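Long-range contact in MlnE (PDB 5D2E), which contains, in this N-terminal piece of a macrolactin assembly-line protein, a B-type ketoreductase that binds NADP and probably reduces beta-keto groups of the growing polyketide: residues L152-F156 with K372-E378. Residues are numbered along the deposited sequence; the frame is centred on the assembly and turned at random.
Sequences LYSLF and KTKESIE
Tyr153 and Phe156, one turn apart on their helix, reach across to the first turn of helix 374-381, and Ile377 wedges between them. Its two branches divide the work. CD1 sits over the face of the Phe156 ring as a CH-pi contact, 3.6 Å from the centroid and 13° off the ring normal, while CG2 lies 3.6 Å from CE1 of Tyr153 and also touches CD2 of Leu152. The Tyr153 ring is sandwiched: Leu152 CD2, from the same helix, lies over one face, and over the centre of the other hangs the Lys374 ammonium, its NZ 4.2 Å from the centroid in a cation-pi contact. Lys374 runs extended across Tyr153, roughly perpendicular to that side chain, and bends only at its last torsion, which also brings NZ within 3.0 Å of Glu378 OE2 for a salt bridge, on the anti side and 31° out of the carboxylate plane. Phe156 points its far edge at Lys372 O, near the ring plane and 3.6 Å from CZ; Gln160 hydrogen-bonds that carbonyl. Thr373 N-caps the helix, its OG1 accepting from Ser376 N. Segments 152-156 and 374-378, their directions 148° apart, join the probable structural subdomain (helix 141-164) to the NADP-binding catalytic one, as in related ketoreductases. Ile381 extends the apolar patch; Leu152 and Leu155 also touch Phe194 of helix 186-201, and Leu155 meets His130 of strand 127-133.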
loop_
_atom_site.group_PDB
_atom_site.type_symbol
_atom_site.label_atom_id
_atom_site.label_comp_id
_atom_site.label_asym_id
_atom_site.label_seq_id
_atom_site.Cartn_x
_atom_site.Cartn_y
_atom_site.Cartn_z
ATOM N N LEU A 152 -2.062 -5.129 -10.327
ATOM C CA LEU A 152 -3.403 -4.821 -9.795
ATOM C C LEU A 152 -4.525 -5.046 -10.771
ATOM O O LEU A 152 -5.489 -5.780 -10.465
ATOM C CB LEU A 152 -3.435 -3.352 -9.303
ATOM C CG LEU A 152 -4.821 -2.798 -8.873
ATOM C CD1 LEU A 152 -5.271 -3.523 -7.614
ATOM C CD2 LEU A 152 -4.722 -1.278 -8.742
ATOM N N TYR A 153 -4.422 -4.486 -11.970
ATOM C CA TYR A 153 -5.531 -4.610 -12.869
ATOM C C TYR A 153 -5.708 -6.025 -13.455
ATOM O O TYR A 153 -6.827 -6.513 -13.562
ATOM C CB TYR A 153 -5.539 -3.535 -13.938
ATOM C CG TYR A 153 -5.832 -2.134 -13.379
ATOM C CD1 TYR A 153 -7.059 -1.829 -12.831
ATOM C CD2 TYR A 153 -4.895 -1.133 -13.424
ATOM C CE1 TYR A 153 -7.329 -0.544 -12.303
ATOM C CE2 TYR A 153 -5.146 0.144 -12.899
ATOM C CZ TYR A 153 -6.356 0.437 -12.365
ATOM O OH TYR A 153 -6.553 1.688 -11.865
ATOM N N SER A 154 -4.615 -6.685 -13.769
ATOM C CA SER A 154 -4.687 -8.025 -14.302
ATOM C C SER A 154 -5.316 -8.922 -13.230
ATOM O O SER A 154 -6.176 -9.765 -13.492
ATOM C CB SER A 154 -3.260 -8.554 -14.612
ATOM O OG SER A 154 -3.413 -9.969 -14.896
ATOM N N LEU A 155 -4.894 -8.750 -12.000
ATOM C CA LEU A 155 -5.453 -9.551 -10.901
ATOM C C LEU A 155 -6.916 -9.246 -10.646
ATOM O O LEU A 155 -7.669 -10.148 -10.342
ATOM C CB LEU A 155 -4.632 -9.372 -9.611
ATOM C CG LEU A 155 -3.275 -10.111 -9.516
ATOM C CD1 LEU A 155 -2.527 -9.554 -8.339
ATOM C CD2 LEU A 155 -3.369 -11.650 -9.464
ATOM N N PHE A 156 -7.284 -7.980 -10.734
ATOM C CA PHE A 156 -8.684 -7.620 -10.588
ATOM C C PHE A 156 -9.515 -8.307 -11.681
ATOM O O PHE A 156 -10.521 -8.954 -11.342
ATOM C CB PHE A 156 -8.834 -6.137 -10.673
ATOM C CG PHE A 156 -10.206 -5.697 -11.028
ATOM C CD1 PHE A 156 -11.240 -5.846 -10.121
ATOM C CD2 PHE A 156 -10.444 -5.139 -12.246
ATOM C CE1 PHE A 156 -12.523 -5.453 -10.456
ATOM C CE2 PHE A 156 -11.709 -4.751 -12.580
ATOM C CZ PHE A 156 -12.743 -4.885 -11.676
ATOM N N LYS A 372 -16.761 -4.209 -7.890
ATOM C CA LYS A 372 -15.924 -3.112 -8.325
ATOM C C LYS A 372 -15.908 -3.007 -9.807
ATOM O O LYS A 372 -16.052 -3.952 -10.507
ATOM C CB LYS A 372 -14.446 -3.317 -7.902
ATOM C CG LYS A 372 -14.104 -2.839 -6.521
ATOM C CD LYS A 372 -13.851 -1.363 -6.456
ATOM C CE LYS A 372 -13.728 -0.899 -5.010
ATOM N NZ LYS A 372 -13.513 0.552 -5.060
ATOM N N THR A 373 -15.661 -1.805 -10.271
ATOM C CA THR A 373 -15.309 -1.561 -11.665
ATOM C C THR A 373 -13.939 -1.004 -11.740
ATOM O O THR A 373 -13.406 -0.439 -10.778
ATOM C CB THR A 373 -16.219 -0.518 -12.303
ATOM O OG1 THR A 373 -15.988 0.760 -11.700
ATOM C CG2 THR A 373 -17.670 -0.892 -12.209
ATOM N N LYS A 374 -13.359 -1.116 -12.916
ATOM C CA LYS A 374 -12.037 -0.634 -13.153
ATOM C C LYS A 374 -11.952 0.841 -12.885
ATOM O O LYS A 374 -10.959 1.298 -12.317
ATOM C CB LYS A 374 -11.657 -0.902 -14.596
ATOM C CG LYS A 374 -10.237 -0.569 -14.941
ATOM C CD LYS A 374 -10.063 -0.626 -16.466
ATOM C CE LYS A 374 -8.593 -0.847 -16.809
ATOM N NZ LYS A 374 -7.751 0.344 -16.487
ATOM N N GLU A 375 -12.983 1.581 -13.293
ATOM C CA GLU A 375 -13.039 3.003 -13.062
ATOM C C GLU A 375 -13.039 3.413 -11.608
ATOM O O GLU A 375 -12.447 4.416 -11.258
ATOM C CB GLU A 375 -14.267 3.610 -13.755
ATOM C CG GLU A 375 -14.048 3.639 -15.281
ATOM C CD GLU A 375 -14.334 2.307 -15.986
ATOM O OE1 GLU A 375 -14.987 1.390 -15.397
ATOM O OE2 GLU A 375 -13.864 2.172 -17.133
ATOM N N SER A 376 -13.731 2.662 -10.777
ATOM C CA SER A 376 -13.754 2.900 -9.376
ATOM C C SER A 376 -12.381 2.699 -8.734
ATOM O O SER A 376 -11.951 3.492 -7.893
ATOM C CB SER A 376 -14.755 1.941 -8.765
ATOM O OG SER A 376 -14.804 2.161 -7.398
ATOM N N ILE A 377 -11.715 1.619 -9.122
ATOM C CA ILE A 377 -10.316 1.353 -8.687
ATOM C C ILE A 377 -9.423 2.536 -9.102
ATOM O O ILE A 377 -8.706 3.078 -8.231
ATOM C CB ILE A 377 -9.788 0.047 -9.268
ATOM C CG1 ILE A 377 -10.647 -1.102 -8.747
ATOM C CG2 ILE A 377 -8.332 -0.120 -8.892
ATOM C CD1 ILE A 377 -10.365 -2.434 -9.408
ATOM N N GLU A 378 -9.490 2.964 -10.366
ATOM C CA GLU A 378 -8.681 4.107 -10.852
ATOM C C GLU A 378 -8.863 5.342 -9.998
ATOM O O GLU A 378 -7.890 6.031 -9.689
ATOM C CB GLU A 378 -8.975 4.509 -12.296
ATOM C CG GLU A 378 -8.690 3.423 -13.309
ATOM C CD GLU A 378 -9.266 3.652 -14.725
ATOM O OE1 GLU A 378 -10.265 4.373 -14.935
ATOM O OE2 GLU A 378 -8.667 3.076 -15.650
#